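Local structure of DNA helicase RecQ (Deinococcus radiodurans, 4Q48) at residues A[102-114]-A[124-138]. The protein probably couples ATP hydrolysis to the unwinding of duplex DNA, moving 3'-5' along it as a RecQ-family helicase, of which this is the catalytic core. Sequence-based numbering, arbitrary orientation.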
loop_
_atom_site.group_PDB
_atom_site.type_symbol
_atom_site.label_atom_id
_atom_site.label_comp_id
_atom_site.label_asym_id
_atom_site.label_seq_id
_atom_site.Cartn_x
_atom_site.Cartn_y
_atom_site.Cartn_z
ATOM N N GLU A 102 -15.802 -29.392 17.033
ATOM C CA GLU A 102 -16.174 -28.019 16.677
ATOM C C GLU A 102 -15.975 -27.784 15.179
ATOM O O GLU A 102 -16.751 -27.074 14.534
ATOM C CB GLU A 102 -15.322 -27.061 17.506
ATOM C CG GLU A 102 -15.594 -27.155 18.998
ATOM C CD GLU A 102 -14.656 -26.305 19.838
ATOM O OE1 GLU A 102 -13.486 -26.096 19.404
ATOM O OE2 GLU A 102 -15.118 -25.837 20.909
ATOM N N ALA A 103 -14.889 -28.352 14.662
ATOM C CA ALA A 103 -14.522 -28.270 13.251
ATOM C C ALA A 103 -15.568 -29.025 12.438
ATOM O O ALA A 103 -15.826 -28.719 11.276
ATOM C CB ALA A 103 -13.122 -28.842 13.014
ATOM N N ARG A 104 -16.136 -30.049 13.062
ATOM C CA ARG A 104 -17.075 -30.931 12.407
ATOM C C ARG A 104 -18.467 -30.307 12.380
ATOM O O ARG A 104 -19.285 -30.644 11.506
ATOM C CB ARG A 104 -17.067 -32.276 13.148
ATOM C CG ARG A 104 -17.919 -33.390 12.594
ATOM C CD ARG A 104 -17.761 -34.643 13.468
ATOM N NE ARG A 104 -16.348 -34.941 13.713
ATOM C CZ ARG A 104 -15.848 -35.334 14.884
ATOM N NH1 ARG A 104 -16.647 -35.486 15.936
ATOM N NH2 ARG A 104 -14.545 -35.571 15.006
ATOM N N GLU A 105 -18.720 -29.337 13.261
ATOM C CA GLU A 105 -20.060 -28.729 13.314
ATOM C C GLU A 105 -20.169 -27.430 12.539
ATOM O O GLU A 105 -21.275 -27.015 12.166
ATOM C CB GLU A 105 -20.464 -28.452 14.769
ATOM C CG GLU A 105 -19.913 -29.459 15.772
ATOM C CD GLU A 105 -20.324 -29.176 17.209
ATOM O OE1 GLU A 105 -21.141 -29.954 17.753
ATOM O OE2 GLU A 105 -19.943 -28.100 17.739
ATOM N N VAL A 106 -19.030 -26.827 12.227
ATOM C CA VAL A 106 -19.025 -25.689 11.338
ATOM C C VAL A 106 -19.186 -26.246 9.938
ATOM O O VAL A 106 -19.907 -25.698 9.091
ATOM C CB VAL A 106 -17.736 -24.864 11.500
ATOM C CG1 VAL A 106 -17.622 -23.792 10.432
ATOM C CG2 VAL A 106 -17.730 -24.233 12.883
ATOM N N GLU A 107 -18.526 -27.368 9.712
ATOM C CA GLU A 107 -18.696 -28.088 8.467
ATOM C C GLU A 107 -20.156 -28.498 8.255
ATOM O O GLU A 107 -20.667 -28.330 7.135
ATOM C CB GLU A 107 -17.772 -29.297 8.426
ATOM C CG GLU A 107 -16.369 -28.888 8.095
ATOM C CD GLU A 107 -15.392 -30.009 8.264
ATOM O OE1 GLU A 107 -15.795 -31.053 8.819
ATOM O OE2 GLU A 107 -14.224 -29.850 7.842
ATOM N N ASP A 108 -20.821 -29.009 9.301
ATOM C CA ASP A 108 -22.229 -29.388 9.159
ATOM C C ASP A 108 -23.034 -28.160 8.816
ATOM O O ASP A 108 -23.911 -28.180 7.955
ATOM C CB ASP A 108 -22.811 -30.002 10.443
ATOM C CG ASP A 108 -22.660 -31.520 10.513
ATOM O OD1 ASP A 108 -21.860 -32.113 9.745
ATOM O OD2 ASP A 108 -23.354 -32.117 11.373
ATOM N N ALA A 109 -22.679 -27.068 9.475
ATOM C CA ALA A 109 -23.435 -25.849 9.339
ATOM C C ALA A 109 -23.226 -25.277 7.954
ATOM O O ALA A 109 -24.168 -24.785 7.328
ATOM C CB ALA A 109 -23.019 -24.858 10.431
ATOM N N LEU A 110 -22.000 -25.408 7.457
ATOM C CA LEU A 110 -21.686 -25.029 6.096
ATOM C C LEU A 110 -22.527 -25.854 5.105
ATOM O O LEU A 110 -23.197 -25.313 4.210
ATOM C CB LEU A 110 -20.193 -25.233 5.838
ATOM C CG LEU A 110 -19.675 -25.043 4.415
ATOM C CD1 LEU A 110 -19.809 -23.586 3.971
ATOM C CD2 LEU A 110 -18.231 -25.507 4.304
ATOM N N LEU A 111 -22.539 -27.168 5.306
ATOM C CA LEU A 111 -23.221 -28.051 4.380
ATOM C C LEU A 111 -24.719 -27.824 4.370
ATOM O O LEU A 111 -25.360 -28.019 3.333
ATOM C CB LEU A 111 -22.880 -29.510 4.690
ATOM C CG LEU A 111 -21.446 -29.771 4.217
ATOM C CD1 LEU A 111 -20.896 -31.137 4.566
ATOM C CD2 LEU A 111 -21.402 -29.551 2.733
ATOM N N ARG A 112 -25.273 -27.385 5.501
ATOM C CA ARG A 112 -26.727 -27.204 5.634
ATOM C C ARG A 112 -27.218 -25.825 5.222
ATOM O O ARG A 112 -28.412 -25.512 5.389
ATOM C CB ARG A 112 -27.169 -27.440 7.088
ATOM C CG ARG A 112 -27.414 -28.878 7.497
ATOM C CD ARG A 112 -28.117 -28.925 8.856
ATOM N NE ARG A 112 -29.151 -29.963 8.891
ATOM C CZ ARG A 112 -30.407 -29.786 8.486
ATOM N NH1 ARG A 112 -30.815 -28.609 8.034
ATOM N NH2 ARG A 112 -31.273 -30.784 8.551
ATOM N N GLY A 113 -26.325 -25.045 4.608
ATOM C CA GLY A 113 -26.645 -23.708 4.122
ATOM C C GLY A 113 -26.952 -22.750 5.273
ATOM O O GLY A 113 -27.698 -21.800 5.128
ATOM N N ASP A 114 -26.343 -23.011 6.421
ATOM C CA ASP A 114 -26.653 -22.287 7.644
ATOM C C ASP A 114 -25.784 -21.042 7.877
ATOM O O ASP A 114 -26.037 -20.259 8.790
ATOM C CB ASP A 114 -26.453 -23.225 8.849
ATOM C CG ASP A 114 -27.696 -23.990 9.225
ATOM O OD1 ASP A 114 -28.798 -23.697 8.679
ATOM O OD2 ASP A 114 -27.546 -24.878 10.107
ATOM N N ARG A 124 -6.492 -24.459 6.387
ATOM C CA ARG A 124 -7.673 -25.302 6.290
ATOM C C ARG A 124 -8.164 -25.428 4.836
ATOM O O ARG A 124 -8.425 -26.528 4.376
ATOM C CB ARG A 124 -8.791 -24.757 7.178
ATOM C CG ARG A 124 -9.842 -25.788 7.532
ATOM C CD ARG A 124 -9.245 -26.828 8.441
ATOM N NE ARG A 124 -10.227 -27.812 8.859
ATOM C CZ ARG A 124 -9.973 -28.757 9.750
ATOM N NH1 ARG A 124 -8.769 -28.820 10.306
ATOM N NH2 ARG A 124 -10.917 -29.626 10.092
ATOM N N LEU A 125 -8.276 -24.308 4.122
ATOM C CA LEU A 125 -8.867 -24.283 2.790
ATOM C C LEU A 125 -8.168 -25.178 1.773
ATOM O O LEU A 125 -8.820 -25.845 0.967
ATOM C CB LEU A 125 -8.897 -22.862 2.239
ATOM C CG LEU A 125 -9.305 -22.780 0.767
ATOM C CD1 LEU A 125 -10.774 -23.095 0.642
ATOM C CD2 LEU A 125 -9.014 -21.416 0.139
ATOM N N LEU A 126 -6.842 -25.210 1.807
ATOM C CA LEU A 126 -6.114 -25.845 0.715
ATOM C C LEU A 126 -6.012 -27.348 0.904
ATOM O O LEU A 126 -5.586 -28.058 -0.011
ATOM C CB LEU A 126 -4.724 -25.213 0.564
ATOM C CG LEU A 126 -4.744 -23.741 0.157
ATOM C CD1 LEU A 126 -3.509 -23.014 0.649
ATOM C CD2 LEU A 126 -4.858 -23.635 -1.343
ATOM N N MET A 127 -6.401 -27.828 2.083
ATOM C CA MET A 127 -6.455 -29.268 2.357
ATOM C C MET A 127 -7.406 -29.966 1.356
ATOM O O MET A 127 -8.551 -29.500 1.134
ATOM C CB MET A 127 -6.928 -29.543 3.788
ATOM C CG MET A 127 -5.969 -29.196 4.903
ATOM S SD MET A 127 -6.753 -29.537 6.502
ATOM C CE MET A 127 -5.322 -29.502 7.597
ATOM N N PRO A 128 -6.951 -31.087 0.751
ATOM C CA PRO A 128 -7.721 -31.752 -0.315
ATOM C C PRO A 128 -9.130 -32.127 0.147
ATOM O O PRO A 128 -10.103 -32.020 -0.598
ATOM C CB PRO A 128 -6.885 -33.002 -0.627
ATOM C CG PRO A 128 -5.505 -32.674 -0.145
ATOM C CD PRO A 128 -5.732 -31.842 1.093
ATOM N N ARG A 129 -9.227 -32.519 1.406
ATOM C CA ARG A 129 -10.515 -32.807 2.009
ATOM C C ARG A 129 -11.422 -31.576 2.029
ATOM O O ARG A 129 -12.604 -31.665 1.670
ATOM C CB ARG A 129 -10.319 -33.358 3.413
ATOM C CG ARG A 129 -11.576 -33.755 4.081
ATOM C CD ARG A 129 -11.370 -33.800 5.566
ATOM N NE ARG A 129 -12.576 -34.177 6.291
ATOM C CZ ARG A 129 -13.277 -33.326 7.026
ATOM N NH1 ARG A 129 -12.878 -32.061 7.097
ATOM N NH2 ARG A 129 -14.373 -33.728 7.674
ATOM N N THR A 130 -10.881 -30.429 2.438
ATOM C CA THR A 130 -11.700 -29.232 2.554
ATOM C C THR A 130 -12.267 -28.793 1.192
ATOM O O THR A 130 -13.428 -28.407 1.083
ATOM C CB THR A 130 -10.880 -28.062 3.173
ATOM O OG1 THR A 130 -10.422 -28.435 4.473
ATOM C CG2 THR A 130 -11.716 -26.778 3.280
ATOM N N LEU A 131 -11.455 -28.889 0.152
ATOM C CA LEU A 131 -11.882 -28.476 -1.178
ATOM C C LEU A 131 -13.024 -29.375 -1.670
ATOM O O LEU A 131 -13.898 -28.940 -2.425
ATOM C CB LEU A 131 -10.692 -28.501 -2.134
ATOM C CG LEU A 131 -9.741 -27.317 -1.893
ATOM C CD1 LEU A 131 -8.368 -27.647 -2.408
ATOM C CD2 LEU A 131 -10.232 -26.006 -2.508
ATOM N N ASP A 132 -13.031 -30.621 -1.203
ATOM C CA ASP A 132 -14.081 -31.564 -1.562
ATOM C C ASP A 132 -15.435 -31.161 -0.945
ATOM O O ASP A 132 -16.456 -31.193 -1.654
ATOM C CB ASP A 132 -13.703 -32.987 -1.105
ATOM C CG ASP A 132 -12.731 -33.685 -2.060
ATOM O OD1 ASP A 132 -12.522 -33.200 -3.186
ATOM O OD2 ASP A 132 -12.146 -34.717 -1.671
ATOM N N LEU A 133 -15.443 -30.767 0.343
ATOM C CA LEU A 133 -16.672 -30.328 1.017
ATOM C C LEU A 133 -17.279 -29.155 0.280
ATOM O O LEU A 133 -18.503 -29.082 0.052
ATOM C CB LEU A 133 -16.436 -29.892 2.455
ATOM C CG LEU A 133 -16.088 -30.864 3.580
ATOM C CD1 LEU A 133 -16.488 -30.209 4.870
ATOM C CD2 LEU A 133 -16.770 -32.218 3.458
ATOM N N LEU A 134 -16.408 -28.243 -0.125
ATOM C CA LEU A 134 -16.867 -27.035 -0.766
ATOM C C LEU A 134 -17.632 -27.383 -2.021
ATOM O O LEU A 134 -18.620 -26.725 -2.368
ATOM C CB LEU A 134 -15.668 -26.141 -1.073
ATOM C CG LEU A 134 -15.097 -25.482 0.196
ATOM C CD1 LEU A 134 -13.732 -24.894 -0.061
ATOM C CD2 LEU A 134 -16.049 -24.402 0.693
ATOM N N GLU A 135 -17.190 -28.448 -2.688
ATOM C CA GLU A 135 -17.807 -28.873 -3.934
ATOM C C GLU A 135 -19.243 -29.319 -3.693
ATOM O O GLU A 135 -20.103 -29.159 -4.576
ATOM C CB GLU A 135 -16.987 -29.977 -4.580
ATOM C CG GLU A 135 -16.053 -29.467 -5.647
ATOM C CD GLU A 135 -15.102 -30.535 -6.181
ATOM O OE1 GLU A 135 -15.214 -31.703 -5.767
ATOM O OE2 GLU A 135 -14.213 -30.195 -6.997
ATOM N N ARG A 136 -19.496 -29.845 -2.489
ATOM C CA ARG A 136 -20.844 -30.257 -2.087
ATOM C C ARG A 136 -21.484 -29.338 -1.015
ATOM O O ARG A 136 -22.347 -29.765 -0.256
ATOM C CB ARG A 136 -20.826 -31.736 -1.619
ATOM C CG ARG A 136 -19.699 -32.132 -0.656
ATOM C CD ARG A 136 -19.593 -33.650 -0.487
ATOM N NE ARG A 136 -19.027 -34.126 0.788
ATOM C CZ ARG A 136 -19.721 -34.275 1.919
ATOM N NH1 ARG A 136 -21.015 -34.014 1.949
ATOM N NH2 ARG A 136 -19.128 -34.717 3.018
ATOM N N ALA A 137 -21.077 -28.071 -0.985
ATOM C CA ALA A 137 -21.694 -27.068 -0.106
ATOM C C ALA A 137 -22.196 -25.871 -0.916
ATOM O O ALA A 137 -21.654 -25.556 -1.980
ATOM C CB ALA A 137 -20.715 -26.611 0.949
ATOM N N PRO A 138 -23.253 -25.205 -0.430
ATOM C CA PRO A 138 -23.816 -24.104 -1.212
ATOM C C PRO A 138 -22.950 -22.869 -1.075
ATOM O O PRO A 138 -22.987 -22.199 -0.041
ATOM C CB PRO A 138 -25.183 -23.902 -0.589
ATOM C CG PRO A 138 -25.050 -24.415 0.784
ATOM C CD PRO A 138 -24.066 -25.513 0.752
#
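Glu107 and Arg129 carry the polar part of the contact between helices 102-111 and 128-135, a worked example of a buried carboxylate paired with an arginine across a helix-helix interface. The guanidinium meets the carboxylate end-on: Arg129 NH1 bonds Glu107 OE2 at 2.7 Å and Arg129 NH2 bonds Glu107 OE1 at 3.2 Å. Both oxygens are approached on their syn sides, but the two planes are turned 39° apart, so the bidentate salt bridge is twisted. With CG anti to the backbone N (chi1 -177°), the extended chain carries the guanidinium of Arg129, an exposed residue, across to Glu107. A second positive charge stands nearby, Arg124 NH2 lying 4.0 Å from Glu107 OE2, beyond salt-bridge range; the same nitrogen also rests against the methyl of Ala103.

Apolar contacts begin on the acid's own stem, where Leu133 CD1 packs 3.5 Å from Glu107 CG, the two side chains crossing at about a right angle. Farther along, Ala137 CB touches Leu110 CG and lies 3.5 Å from Leu111 CD2. The ring of Pro138 closes this end, its CG 3.8 Å from Gly113 CA. Gly113, with positive phi, is the C-prime residue of the Schellman motif that ends helix 102-111.

The N-to-C directions of the two helical segments differ by 28°, so they run roughly parallel in the DEAD/DEAH-box helicase domain. Helix 102-111 packs on strand 117-120 through Leu110, and Ala137 and Pro138 lead from helix 128-135 into strand 139-145. Both arginines would be expected to favour an ionised Glu107, so that the interface joins a charge pair to leucine, alanine and proline packing.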